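Local coordinates for thymidylate kinase (Ehrlichia chaffeensis, PDB 3LD9), which probably phosphorylates dTMP to dTDP with ATP as phosphate donor, a step shared by the de novo and salvage routes to dTTP, at residues Lys34-Ser38 / Cys112-Ile116; Ser81-Leu85 / Gln123-Ile129; Arg92-Phe96 / Asn138-Val144. All coordinates share one frame; numbering follows the deposited sequence.

Contact 1 of 3, residues Lys34-Ser38 / Cys112-Ile116; sequences KTTQS and CDRFI. With SO4 (sulfate ion), chain E.
Thr-35 and Asp-113 bring the two backbones closest, their CA atoms 6.0 Å apart, where the first turn of helix 34-49 passes the C-terminal end of strand 109-113. Asp-113 divides its carboxylate between two neighbouring helix residues. OD1 takes a salt bridge from Lys-34 NZ at 2.8 Å on its syn lone pair, while Thr-35 OG1 donates a short hydrogen bond of 2.5 Å to OD2, also on the syn side but 20° out of the carboxylate plane. The strand-loop-helix setting is that of a P-loop (Walker A), and Lys-34 and Thr-35 belong to its predicted ATP site. A sulfate, probably from the crystallisation liquor, is bound by backbone amides of this motif: Lys-34 N donates to its O2 at 3.0 Å and Thr-35 N to its O4, with Gly-31 N and Gly-33 N adding further bonds. Bends at chi3 (-64°) and chi4 (72°) curl the lysine back, turning NZ toward both Asp-113 and sulfate O4, the latter at 3.3 Å. The same curl lays Lys-34 CE over the centre of one face of the Arg-114 guanidinium, 3.3 Å from CZ; NH1 of that arginine is hydrogen-bonded to Ser-118. One turn on, Ser-38 OG donates to Thr-35 O at 2.6 Å and lies against Asp-113 CB.

Contact 2 of 3, residues Ser81-Leu85 / Gln123-Ile129; sequences SLSEL and QGYGQGI
Leu-85 and Gln-123, with CA atoms 6.4 Å apart, mark the closest CA approach between the first turn of helix 81-105 and the C-terminal part of helix 116-126, whose chain then runs on past Ser-81 and Leu-82. This is helix-helix packing at the periphery of the parallel alpha/beta fold, its centre about 17 Å from that of the chain, and it has an apolar side and a watery one. On the apolar side Leu-85 CB rests on Gln-123 CG at 3.7 Å, and Leu-85 CD2 meets Ile-129 CG2 at 4.0 Å. Ile-134 of helix 131-141 touches both Leu-85 and Gln-123. Ile-129 CD1 reaches the backbone of the opposing helix, 3.7 Å from Ser-81 O. Positive phi at Gly-128 (87°) turns the chain toward Ile-129. Among the polar groups, water does the joining. Ser-81 OG and Gln-127 O share one molecule, and another links Glu-84 OE1 to Gln-127 NE2, its bond to the amide being weak. Glu-84, extended beyond CG, crosses both glutamines at about a right angle. The most connected water has four partners: it donates to Ser-81 O and to Glu-84 OE1, and accepts from Gln-123 NE2 and, at 2.7 Å, from Gln-127 NE2.

Contact 3 of 3, residues Arg92-Phe96 / Asn138-Val144; sequences RREHF and NDLVIDV
Arg-92 and Arg-93 of helix 81-105 make the direct hydrogen bonds, to Asn-138 and Val-141 at the C-terminal end of helix 131-141, and each is met at the edge of its guanidinium, in plane. Arg-92 NH1 donates to Asn-138 OD1 at 2.7 Å, the guanidinium and amide planes being turned well away from coplanar. The same guanidinium is engaged by Glu-59 and Thr-119 and makes a cation-pi contact with Phe-115. Arg-93 NH1 reaches Val-141 O at 3.0 Å along a fairly straight bond (161°), arriving from above the carbonyl plane. The stronger partner of Arg-93 is Asp-80 of the second subunit, which forms a salt bridge with NE. A water weakly bridges Arg-93 NH1 and Asp-143 OD2.

Apolar contacts accompany these bonds. The CG of Arg-92 lies 3.9 Å from Val-141 CG2, and Arg-93 CB packs against Val-141 CB as the two side chains slide past each other in opposite directions. Phe-96 CG stands anti to the backbone N (chi1 -176°), carrying the ring across to the departing chain. There Ile-142 CB sits over one face in a CH-pi contact, 4.0 Å from the centroid and 8° off the ring normal. Val-144 CB touches Phe-96 CZ at 4.0 Å.

At the ring edge, Asp-143 OD1 lies in plane, 3.3 Å from Phe-96 CZ, with the carboxylate plane turned steeply against the ring. The oxygen thus faces the ring's edge, a placement that is probably mildly favourable, though Lys-101 is its main partner, while the two arginines tie a helix terminus both to Glu-59 and to the neighbouring subunit.

Helix 81-105 serves contacts 2 and 3, its first turn meeting helix 116-126 and a later one the end of helix 131-141, with centres about 18 Å apart. Contact 1, its centre about 4 Å from that of the chain, joins strand 109-113 of the five-stranded parallel sheet to the P-loop helix; its centre is about 20 Å from that of contact 2 and 17 Å from that of contact 3. Contacts 1 and 3 touch, Phe-115 O lying 3.3 Å from Arg-92 NH2. In sequence 34-38, 81-85 and 92-96 precede 112-116, 123-129 and 138-144, so every pair crosses. Helix 81-105 takes part in the subunit interface, while its Arg-92 touches 112-116, beside the predicted ATP site.

Contact 1 of 3, residues Lys34-Ser38 / Cys112-Ile116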
loop_
_atom_site.group_PDB
_atom_site.type_symbol
_atom_site.label_atom_id
_atom_site.label_comp_id
_atom_site.label_asym_id
_atom_site.label_seq_id
_atom_site.Cartn_x
_atom_site.Cartn_y
_atom_site.Cartn_z
ATOM N N LYS A 34 18.484 19.355 4.462
ATOM C CA LYS A 34 17.050 19.340 4.110
ATOM C C LYS A 34 16.194 18.558 5.101
ATOM O O LYS A 34 15.094 18.971 5.453
ATOM C CB LYS A 34 16.790 18.651 2.761
ATOM C CG LYS A 34 17.375 19.272 1.532
ATOM C CD LYS A 34 17.026 18.420 0.312
ATOM C CE LYS A 34 17.649 16.996 0.360
ATOM N NZ LYS A 34 17.000 16.010 1.394
ATOM N N THR A 35 16.664 17.358 5.430
ATOM C CA THR A 35 15.916 16.433 6.270
ATOM C C THR A 35 15.750 16.992 7.666
ATOM O O THR A 35 14.630 16.978 8.201
ATOM C CB THR A 35 16.585 15.047 6.306
ATOM O OG1 THR A 35 16.461 14.470 5.004
ATOM C CG2 THR A 35 15.922 14.111 7.354
ATOM N N THR A 36 16.850 17.508 8.231
ATOM C CA THR A 36 16.839 18.121 9.580
ATOM C C THR A 36 15.899 19.316 9.610
ATOM O O THR A 36 15.054 19.398 10.498
ATOM C CB THR A 36 18.252 18.544 10.032
ATOM O OG1 THR A 36 19.047 17.369 10.187
ATOM C CG2 THR A 36 18.248 19.329 11.362
ATOM N N GLN A 37 16.033 20.206 8.626
ATOM C CA GLN A 37 15.208 21.397 8.551
ATOM C C GLN A 37 13.754 21.030 8.386
ATOM O O GLN A 37 12.880 21.687 8.981
ATOM C CB GLN A 37 15.670 22.318 7.427
ATOM C CG GLN A 37 17.054 22.953 7.703
ATOM C CD GLN A 37 17.099 23.786 8.988
ATOM O OE1 GLN A 37 16.106 24.397 9.376
ATOM N NE2 GLN A 37 18.237 23.799 9.648
ATOM N N SER A 38 13.481 19.967 7.619
ATOM C CA SER A 38 12.101 19.550 7.447
ATOM C C SER A 38 11.514 19.050 8.771
ATOM O O SER A 38 10.358 19.386 9.088
ATOM C CB SER A 38 11.966 18.507 6.337
ATOM O OG SER A 38 12.489 17.295 6.788
ATOM N N CYS A 112 7.192 18.236 2.626
ATOM C CA CYS A 112 7.853 17.169 1.917
ATOM C C CYS A 112 9.329 17.410 1.753
ATOM O O CYS A 112 9.733 18.408 1.155
ATOM C CB CYS A 112 7.232 16.965 0.512
ATOM S SG CYS A 112 7.804 15.409 -0.228
ATOM N N ASP A 113 10.119 16.477 2.274
ATOM C CA ASP A 113 11.576 16.449 2.170
ATOM C C ASP A 113 11.979 15.813 0.824
ATOM O O ASP A 113 11.872 14.597 0.657
ATOM C CB ASP A 113 12.133 15.663 3.389
ATOM C CG ASP A 113 13.643 15.366 3.311
ATOM O OD1 ASP A 113 14.380 15.923 2.456
ATOM O OD2 ASP A 113 14.096 14.552 4.169
ATOM N N ARG A 114 12.405 16.664 -0.117
ATOM C CA ARG A 114 12.670 16.341 -1.540
ATOM C C ARG A 114 11.384 16.200 -2.366
ATOM O O ARG A 114 10.456 15.536 -1.967
ATOM C CB ARG A 114 13.566 15.072 -1.768
ATOM C CG ARG A 114 14.970 15.045 -1.098
ATOM C CD ARG A 114 15.913 13.959 -1.823
ATOM N NE ARG A 114 17.369 14.079 -1.529
ATOM C CZ ARG A 114 18.253 14.931 -2.135
ATOM N NH1 ARG A 114 17.853 15.822 -3.068
ATOM N NH2 ARG A 114 19.550 14.941 -1.767
ATOM N N PHE A 115 11.348 16.834 -3.531
ATOM C CA PHE A 115 10.172 16.825 -4.391
ATOM C C PHE A 115 10.609 17.158 -5.815
ATOM O O PHE A 115 11.701 16.786 -6.214
ATOM C CB PHE A 115 9.129 17.808 -3.865
ATOM C CG PHE A 115 7.732 17.544 -4.358
ATOM C CD1 PHE A 115 7.157 16.295 -4.220
ATOM C CD2 PHE A 115 6.976 18.555 -4.933
ATOM C CE1 PHE A 115 5.889 16.043 -4.673
ATOM C CE2 PHE A 115 5.678 18.308 -5.359
ATOM C CZ PHE A 115 5.146 17.032 -5.232
ATOM N N ILE A 116 9.771 17.867 -6.570
ATOM C CA ILE A 116 9.973 18.079 -7.988
ATOM C C ILE A 116 11.283 18.787 -8.344
ATOM O O ILE A 116 11.800 18.562 -9.420
ATOM C CB ILE A 116 8.814 18.895 -8.635
ATOM C CG1 ILE A 116 8.746 20.331 -8.062
ATOM C CG2 ILE A 116 7.484 18.129 -8.520
ATOM C CD1 ILE A 116 7.543 21.126 -8.545
HETATM S S SO4 E . 20.155 16.306 3.495
HETATM O O1 SO4 E . 21.143 16.656 4.512
HETATM O O2 SO4 E . 19.908 17.457 2.638
HETATM O O3 SO4 E . 20.673 15.206 2.677
HETATM O O4 SO4 E . 18.873 15.917 4.071
#

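Contact 2 of 3, residues Ser81-Leu85 / Gln123-Ile129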
loop_
_atom_site.group_PDB
_atom_site.type_symbol
_atom_site.label_atom_id
_atom_site.label_comp_id
_atom_site.label_asym_id
_atom_site.label_seq_id
_atom_site.Cartn_x
_atom_site.Cartn_y
_atom_site.Cartn_z
ATOM N N SER A 81 19.835 6.177 -16.268
ATOM C CA SER A 81 19.349 7.399 -15.635
ATOM C C SER A 81 17.898 7.707 -16.040
ATOM O O SER A 81 17.127 8.205 -15.223
ATOM C CB SER A 81 20.257 8.569 -15.966
ATOM O OG SER A 81 20.478 8.585 -17.360
ATOM N N LEU A 82 17.515 7.401 -17.280
ATOM C CA LEU A 82 16.116 7.615 -17.693
ATOM C C LEU A 82 15.150 6.662 -16.947
ATOM O O LEU A 82 14.076 7.063 -16.516
ATOM C CB LEU A 82 15.985 7.532 -19.219
ATOM C CG LEU A 82 14.620 7.752 -19.880
ATOM C CD1 LEU A 82 14.053 9.180 -19.610
ATOM C CD2 LEU A 82 14.743 7.528 -21.384
ATOM N N SER A 83 15.540 5.408 -16.765
ATOM C CA SER A 83 14.764 4.493 -15.957
ATOM C C SER A 83 14.586 5.055 -14.561
ATOM O O SER A 83 13.454 5.066 -14.015
ATOM C CB SER A 83 15.440 3.115 -15.915
ATOM O OG SER A 83 14.681 2.177 -15.177
ATOM N N GLU A 84 15.674 5.558 -13.974
ATOM C CA GLU A 84 15.627 6.021 -12.592
ATOM C C GLU A 84 14.676 7.208 -12.468
ATOM O O GLU A 84 13.868 7.275 -11.538
ATOM C CB GLU A 84 17.022 6.381 -12.077
ATOM C CG GLU A 84 17.069 6.923 -10.627
ATOM C CD GLU A 84 18.462 7.382 -10.206
ATOM O OE1 GLU A 84 19.276 7.662 -11.072
ATOM O OE2 GLU A 84 18.736 7.495 -9.005
ATOM N N LEU A 85 14.756 8.132 -13.406
ATOM C CA LEU A 85 13.810 9.242 -13.452
ATOM C C LEU A 85 12.358 8.724 -13.457
ATOM O O LEU A 85 11.527 9.187 -12.695
ATOM C CB LEU A 85 14.068 10.091 -14.693
ATOM C CG LEU A 85 12.970 11.057 -15.119
ATOM C CD1 LEU A 85 12.760 12.108 -14.049
ATOM C CD2 LEU A 85 13.371 11.710 -16.423
ATOM N N GLN A 123 18.320 14.700 -12.009
ATOM C CA GLN A 123 18.121 13.959 -13.268
ATOM C C GLN A 123 18.411 14.836 -14.493
ATOM O O GLN A 123 18.873 14.332 -15.534
ATOM C CB GLN A 123 16.702 13.380 -13.377
ATOM C CG GLN A 123 16.489 12.037 -12.614
ATOM C CD GLN A 123 16.959 12.105 -11.175
ATOM O OE1 GLN A 123 16.322 12.752 -10.367
ATOM N NE2 GLN A 123 18.086 11.467 -10.860
ATOM N N GLY A 124 18.121 16.126 -14.374
ATOM C CA GLY A 124 18.281 17.052 -15.486
ATOM C C GLY A 124 19.689 17.638 -15.604
ATOM O O GLY A 124 20.417 17.351 -16.531
ATOM N N TYR A 125 20.082 18.452 -14.639
ATOM C CA TYR A 125 21.420 19.055 -14.684
ATOM C C TYR A 125 22.494 18.010 -14.436
ATOM O O TYR A 125 23.450 17.912 -15.197
ATOM C CB TYR A 125 21.526 20.188 -13.675
ATOM C CG TYR A 125 20.890 21.477 -14.138
ATOM C CD1 TYR A 125 19.511 21.620 -14.194
ATOM C CD2 TYR A 125 21.674 22.570 -14.500
ATOM C CE1 TYR A 125 18.924 22.831 -14.607
ATOM C CE2 TYR A 125 21.101 23.784 -14.913
ATOM C CZ TYR A 125 19.727 23.898 -14.970
ATOM O OH TYR A 125 19.168 25.082 -15.371
ATOM N N GLY A 126 22.330 17.221 -13.382
ATOM C CA GLY A 126 23.282 16.161 -13.056
ATOM C C GLY A 126 23.491 15.161 -14.186
ATOM O O GLY A 126 24.589 15.066 -14.756
ATOM N N GLN A 127 22.429 14.445 -14.531
ATOM C CA GLN A 127 22.495 13.358 -15.510
ATOM C C GLN A 127 22.275 13.790 -16.968
ATOM O O GLN A 127 22.436 12.991 -17.858
ATOM C CB GLN A 127 21.476 12.275 -15.173
ATOM C CG GLN A 127 21.483 11.814 -13.728
ATOM C CD GLN A 127 22.278 10.566 -13.530
ATOM O OE1 GLN A 127 23.376 10.438 -14.076
ATOM N NE2 GLN A 127 21.708 9.603 -12.794
ATOM N N GLY A 128 21.891 15.038 -17.213
ATOM C CA GLY A 128 21.776 15.535 -18.595
ATOM C C GLY A 128 20.438 15.291 -19.266
ATOM O O GLY A 128 20.311 15.512 -20.469
ATOM N N ILE A 129 19.431 14.835 -18.510
ATOM C CA ILE A 129 18.134 14.579 -19.109
ATOM C C ILE A 129 17.413 15.901 -19.341
ATOM O O ILE A 129 17.469 16.824 -18.529
ATOM C CB ILE A 129 17.260 13.632 -18.273
ATOM C CG1 ILE A 129 17.950 12.261 -18.190
ATOM C CG2 ILE A 129 15.883 13.488 -18.922
ATOM C CD1 ILE A 129 17.391 11.336 -17.202
HETATM O O HOH W 1 23.049 10.114 -17.532
HETATM O O HOH W 2 18.971 9.661 -13.049
HETATM O O HOH W 3 21.373 6.360 -12.211
#

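Contact 3 of 3, residues Arg92-Phe96 / Asn138-Val144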
loop_
_atom_site.group_PDB
_atom_site.type_symbol
_atom_site.label_atom_id
_atom_site.label_comp_id
_atom_site.label_asym_id
_atom_site.label_seq_id
_atom_site.Cartn_x
_atom_site.Cartn_y
_atom_site.Cartn_z
ATOM N N ARG A 92 6.295 9.374 -7.236
ATOM C CA ARG A 92 5.732 10.729 -7.005
ATOM C C ARG A 92 4.221 10.740 -7.253
ATOM O O ARG A 92 3.458 11.253 -6.440
ATOM C CB ARG A 92 6.398 11.760 -7.898
ATOM C CG ARG A 92 5.784 13.167 -7.746
ATOM C CD ARG A 92 6.728 14.257 -8.218
ATOM N NE ARG A 92 7.960 14.112 -7.472
ATOM C CZ ARG A 92 9.183 14.277 -7.921
ATOM N NH1 ARG A 92 9.434 14.667 -9.152
ATOM N NH2 ARG A 92 10.180 14.035 -7.082
ATOM N N ARG A 93 3.796 10.090 -8.325
ATOM C CA ARG A 93 2.365 9.949 -8.600
ATOM C C ARG A 93 1.653 9.247 -7.455
ATOM O O ARG A 93 0.648 9.740 -6.949
ATOM C CB ARG A 93 2.109 9.204 -9.924
ATOM C CG ARG A 93 0.638 9.039 -10.303
ATOM C CD ARG A 93 -0.080 10.365 -10.393
ATOM N NE ARG A 93 -1.499 10.153 -10.632
ATOM C CZ ARG A 93 -2.410 11.132 -10.613
ATOM N NH1 ARG A 93 -2.070 12.374 -10.357
ATOM N NH2 ARG A 93 -3.674 10.869 -10.856
ATOM N N GLU A 94 2.175 8.106 -7.046
ATOM C CA GLU A 94 1.608 7.380 -5.909
ATOM C C GLU A 94 1.512 8.244 -4.643
ATOM O O GLU A 94 0.472 8.284 -3.953
ATOM C CB GLU A 94 2.449 6.139 -5.590
ATOM C CG GLU A 94 2.070 4.849 -6.328
ATOM C CD GLU A 94 0.619 4.431 -6.158
ATOM O OE1 GLU A 94 -0.194 4.719 -7.077
ATOM O OE2 GLU A 94 0.289 3.819 -5.107
ATOM N N HIS A 95 2.612 8.913 -4.345
ATOM C CA HIS A 95 2.733 9.733 -3.158
ATOM C C HIS A 95 1.779 10.917 -3.208
ATOM O O HIS A 95 1.129 11.259 -2.221
ATOM C CB HIS A 95 4.158 10.212 -3.059
ATOM C CG HIS A 95 4.494 10.935 -1.795
ATOM N ND1 HIS A 95 5.465 11.901 -1.749
ATOM C CD2 HIS A 95 4.031 10.805 -0.534
ATOM C CE1 HIS A 95 5.599 12.328 -0.506
ATOM N NE2 HIS A 95 4.734 11.681 0.255
ATOM N N PHE A 96 1.701 11.547 -4.371
ATOM C CA PHE A 96 0.824 12.679 -4.512
ATOM C C PHE A 96 -0.633 12.290 -4.319
ATOM O O PHE A 96 -1.361 12.983 -3.599
ATOM C CB PHE A 96 0.984 13.344 -5.860
ATOM C CG PHE A 96 0.161 14.569 -5.991
ATOM C CD1 PHE A 96 0.522 15.721 -5.321
ATOM C CD2 PHE A 96 -0.976 14.576 -6.751
ATOM C CE1 PHE A 96 -0.239 16.869 -5.411
ATOM C CE2 PHE A 96 -1.759 15.715 -6.837
ATOM C CZ PHE A 96 -1.374 16.877 -6.170
ATOM N N ASN A 138 6.588 15.797 -14.309
ATOM C CA ASN A 138 6.093 16.337 -13.060
ATOM C C ASN A 138 4.681 16.901 -13.190
ATOM O O ASN A 138 3.831 16.604 -12.351
ATOM C CB ASN A 138 7.037 17.410 -12.502
ATOM C CG ASN A 138 8.273 16.826 -11.844
ATOM O OD1 ASN A 138 8.260 15.697 -11.339
ATOM N ND2 ASN A 138 9.354 17.608 -11.832
ATOM N N ASP A 139 4.402 17.694 -14.229
ATOM C CA ASP A 139 3.047 18.243 -14.362
ATOM C C ASP A 139 2.029 17.170 -14.701
ATOM O O ASP A 139 0.840 17.342 -14.444
ATOM C CB ASP A 139 2.935 19.347 -15.414
ATOM C CG ASP A 139 1.612 20.139 -15.279
ATOM O OD1 ASP A 139 0.967 20.382 -16.308
ATOM O OD2 ASP A 139 1.191 20.483 -14.129
ATOM N N LEU A 140 2.497 16.089 -15.318
ATOM C CA LEU A 140 1.652 14.971 -15.618
ATOM C C LEU A 140 1.193 14.337 -14.316
ATOM O O LEU A 140 0.057 13.910 -14.224
ATOM C CB LEU A 140 2.400 13.924 -16.475
ATOM C CG LEU A 140 1.628 12.665 -16.863
ATOM C CD1 LEU A 140 0.541 12.979 -17.933
ATOM C CD2 LEU A 140 2.588 11.618 -17.360
ATOM N N VAL A 141 2.060 14.285 -13.306
ATOM C CA VAL A 141 1.739 13.506 -12.081
ATOM C C VAL A 141 1.203 14.275 -10.897
ATOM O O VAL A 141 0.651 13.671 -9.987
ATOM C CB VAL A 141 2.888 12.595 -11.658
ATOM C CG1 VAL A 141 3.228 11.632 -12.815
ATOM C CG2 VAL A 141 4.099 13.368 -11.213
ATOM N N ILE A 142 1.326 15.596 -10.886
ATOM C CA ILE A 142 0.780 16.392 -9.787
ATOM C C ILE A 142 -0.080 17.529 -10.331
ATOM O O ILE A 142 0.175 18.002 -11.406
ATOM C CB ILE A 142 1.912 16.967 -8.879
ATOM C CG1 ILE A 142 2.658 18.121 -9.547
ATOM C CG2 ILE A 142 2.920 15.864 -8.507
ATOM C CD1 ILE A 142 3.687 18.788 -8.621
ATOM N N ASP A 143 -1.077 17.969 -9.573
ATOM C CA ASP A 143 -1.914 19.102 -9.969
ATOM C C ASP A 143 -1.989 20.227 -8.900
ATOM O O ASP A 143 -2.800 21.145 -9.001
ATOM C CB ASP A 143 -3.305 18.613 -10.394
ATOM C CG ASP A 143 -4.042 17.839 -9.305
ATOM O OD1 ASP A 143 -3.780 18.026 -8.095
ATOM O OD2 ASP A 143 -4.919 17.027 -9.677
ATOM N N VAL A 144 -1.126 20.146 -7.895
ATOM C CA VAL A 144 -0.945 21.191 -6.919
ATOM C C VAL A 144 0.571 21.316 -6.702
ATOM O O VAL A 144 1.219 20.329 -6.349
ATOM C CB VAL A 144 -1.629 20.848 -5.576
ATOM C CG1 VAL A 144 -1.403 21.956 -4.562
ATOM C CG2 VAL A 144 -3.134 20.621 -5.763
HETATM O O HOH W 4 -4.406 13.829 -8.509
#